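Local coordinates for cellulosomal scaffoldin adaptor protein B (Acetivibrio cellulolyticus, PDB 4U3S) that probably binds a type II dockerin through this third type II cohesin domain of a cellulosomal scaffoldin, linking components of the cellulose-degrading complex, at residues R102-P107 / F146-N151. Residues are numbered along the deposited sequence; the frame is centred on the assembly and turned at random.
Sequences RASESP and FNWYGN
The beta turn Asn147-Gly150, which links strands 143-147 and 152-153 of the cohesin beta sandwich, meets the C-terminal end of helix 98-104 through Trp148 and Arg102. The aliphatic part of the arginine lies over one face of the indole: Arg102 CG is 3.4 Å from the centroid of the Trp148 five-membered ring and 9° off its normal, a CH-pi contact. One atom further, Arg102 CD sits over the face of the Tyr149 ring, 3.5 Å from CE1 of that tyrosine. A bend at chi3 (-53°) swings the guanidinium toward the turn backbone, where Arg102 NH1 donates to Trp148 O at 2.8 Å with an N-H...O angle of 157°. The acceptor lies almost exactly in the guanidinium plane, which stands steeply to the indole but nearly parallel to the Tyr149 ring. The type I turn carrying Trp148 and Tyr149 is braced from within: Asn147 OD1 accepts from Tyr149 N (3.0 Å), an Asx turn, and from Asn151 N (3.1 Å), the two donors approaching from opposite faces of the amide plane. At the far end of the indole, Pro107, two residues after Glu105 leaves the helix with positive phi, places CB 3.8 Å from Trp148 CZ3. Ser104 OG accepts from Ser106 N at 3.1 Å, an ST turn in the chain leading to that proline, and is also hydrogen-bonded to Tyr101 O. The Tyr101 ring meets Trp148 edge-to-face, while the side chain of Asn151 reaches a basic side chain of the other protein in the assembly.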
loop_
_atom_site.group_PDB
_atom_site.type_symbol
_atom_site.label_atom_id
_atom_site.label_comp_id
_atom_site.label_asym_id
_atom_site.label_seq_id
_atom_site.Cartn_x
_atom_site.Cartn_y
_atom_site.Cartn_z
ATOM N N ARG A 102 -9.621 20.311 5.594
ATOM C CA ARG A 102 -8.936 21.527 6.088
ATOM C C ARG A 102 -9.861 22.721 6.230
ATOM O O ARG A 102 -9.722 23.507 7.168
ATOM C CB ARG A 102 -7.762 21.908 5.185
ATOM C CG ARG A 102 -6.597 20.954 5.284
ATOM C CD ARG A 102 -5.335 21.521 4.654
ATOM N NE ARG A 102 -5.520 21.979 3.277
ATOM C CZ ARG A 102 -5.468 21.211 2.183
ATOM N NH1 ARG A 102 -5.235 19.910 2.257
ATOM N NH2 ARG A 102 -5.657 21.763 0.992
ATOM N N ALA A 103 -10.812 22.849 5.310
ATOM C CA ALA A 103 -11.764 23.955 5.350
ATOM C C ALA A 103 -12.677 23.895 6.594
ATOM O O ALA A 103 -13.171 24.924 7.023
ATOM C CB ALA A 103 -12.601 23.985 4.085
ATOM N N SER A 104 -12.874 22.714 7.180
ATOM C CA SER A 104 -13.687 22.606 8.418
ATOM C C SER A 104 -13.048 23.266 9.633
ATOM O O SER A 104 -13.750 23.578 10.606
ATOM C CB SER A 104 -13.912 21.136 8.781
ATOM O OG SER A 104 -12.749 20.529 9.335
ATOM N N GLU A 105 -11.722 23.390 9.604
ATOM C CA GLU A 105 -10.940 23.934 10.736
ATOM C C GLU A 105 -11.236 23.162 12.013
ATOM O O GLU A 105 -11.176 23.712 13.128
ATOM C CB GLU A 105 -11.209 25.426 10.918
ATOM C CG GLU A 105 -10.787 26.254 9.719
ATOM C CD GLU A 105 -10.842 27.741 9.980
ATOM O OE1 GLU A 105 -10.223 28.186 10.965
ATOM O OE2 GLU A 105 -11.452 28.458 9.171
ATOM N N SER A 106 -11.573 21.882 11.842
ATOM C CA SER A 106 -11.933 21.026 12.937
ATOM C C SER A 106 -11.108 19.754 12.823
ATOM O O SER A 106 -11.597 18.708 12.358
ATOM C CB SER A 106 -13.423 20.726 12.873
ATOM O OG SER A 106 -13.848 20.147 14.097
ATOM N N PRO A 107 -9.831 19.839 13.191
ATOM C CA PRO A 107 -8.955 18.687 13.063
ATOM C C PRO A 107 -9.245 17.612 14.077
ATOM O O PRO A 107 -9.683 17.932 15.194
ATOM C CB PRO A 107 -7.566 19.266 13.300
ATOM C CG PRO A 107 -7.791 20.455 14.149
ATOM C CD PRO A 107 -9.129 21.005 13.752
ATOM N N PHE A 146 -0.399 10.492 9.141
ATOM C CA PHE A 146 -0.445 11.522 8.107
ATOM C C PHE A 146 -1.292 12.705 8.553
ATOM O O PHE A 146 -2.195 12.545 9.357
ATOM C CB PHE A 146 -1.032 10.930 6.817
ATOM C CG PHE A 146 -0.164 9.841 6.226
ATOM C CD1 PHE A 146 -0.254 8.550 6.697
ATOM C CD2 PHE A 146 0.755 10.118 5.251
ATOM C CE1 PHE A 146 0.572 7.554 6.193
ATOM C CE2 PHE A 146 1.569 9.110 4.724
ATOM C CZ PHE A 146 1.477 7.839 5.201
ATOM N N ASN A 147 -0.983 13.885 8.019
ATOM C CA ASN A 147 -1.733 15.077 8.357
ATOM C C ASN A 147 -2.606 15.500 7.187
ATOM O O ASN A 147 -2.556 14.899 6.089
ATOM C CB ASN A 147 -0.817 16.197 8.805
ATOM C CG ASN A 147 0.110 16.679 7.712
ATOM O OD1 ASN A 147 -0.211 16.627 6.527
ATOM N ND2 ASN A 147 1.270 17.209 8.119
ATOM N N TRP A 148 -3.406 16.536 7.408
ATOM C CA TRP A 148 -4.404 16.904 6.431
ATOM C C TRP A 148 -3.882 17.712 5.255
ATOM O O TRP A 148 -4.663 18.099 4.376
ATOM C CB TRP A 148 -5.586 17.589 7.086
ATOM C CG TRP A 148 -5.350 18.944 7.746
ATOM C CD1 TRP A 148 -4.271 19.760 7.666
ATOM C CD2 TRP A 148 -6.317 19.630 8.538
ATOM N NE1 TRP A 148 -4.499 20.930 8.383
ATOM C CE2 TRP A 148 -5.760 20.867 8.916
ATOM C CE3 TRP A 148 -7.619 19.321 8.939
ATOM C CZ2 TRP A 148 -6.448 21.774 9.714
ATOM C CZ3 TRP A 148 -8.300 20.223 9.731
ATOM C CH2 TRP A 148 -7.710 21.428 10.117
ATOM N N TYR A 149 -2.571 17.921 5.196
ATOM C CA TYR A 149 -1.959 18.403 3.973
ATOM C C TYR A 149 -1.532 17.235 3.100
ATOM O O TYR A 149 -1.080 17.431 1.988
ATOM C CB TYR A 149 -0.753 19.269 4.300
ATOM C CG TYR A 149 -1.149 20.622 4.836
ATOM C CD1 TYR A 149 -1.724 21.578 3.994
ATOM C CD2 TYR A 149 -0.938 20.950 6.157
ATOM C CE1 TYR A 149 -2.066 22.844 4.459
ATOM C CE2 TYR A 149 -1.274 22.212 6.644
ATOM C CZ TYR A 149 -1.846 23.149 5.791
ATOM O OH TYR A 149 -2.184 24.403 6.261
ATOM N N GLY A 150 -1.671 16.031 3.628
ATOM C CA GLY A 150 -1.393 14.805 2.888
ATOM C C GLY A 150 0.003 14.260 3.150
ATOM O O GLY A 150 0.456 13.336 2.443
ATOM N N ASN A 151 0.691 14.814 4.143
ATOM C CA ASN A 151 2.083 14.454 4.390
ATOM C C ASN A 151 2.274 13.468 5.520
ATOM O O ASN A 151 1.569 13.495 6.523
ATOM C CB ASN A 151 2.895 15.716 4.679
ATOM C CG ASN A 151 3.021 16.591 3.463
ATOM O OD1 ASN A 151 3.297 16.095 2.370
ATOM N ND2 ASN A 151 2.820 17.900 3.636
#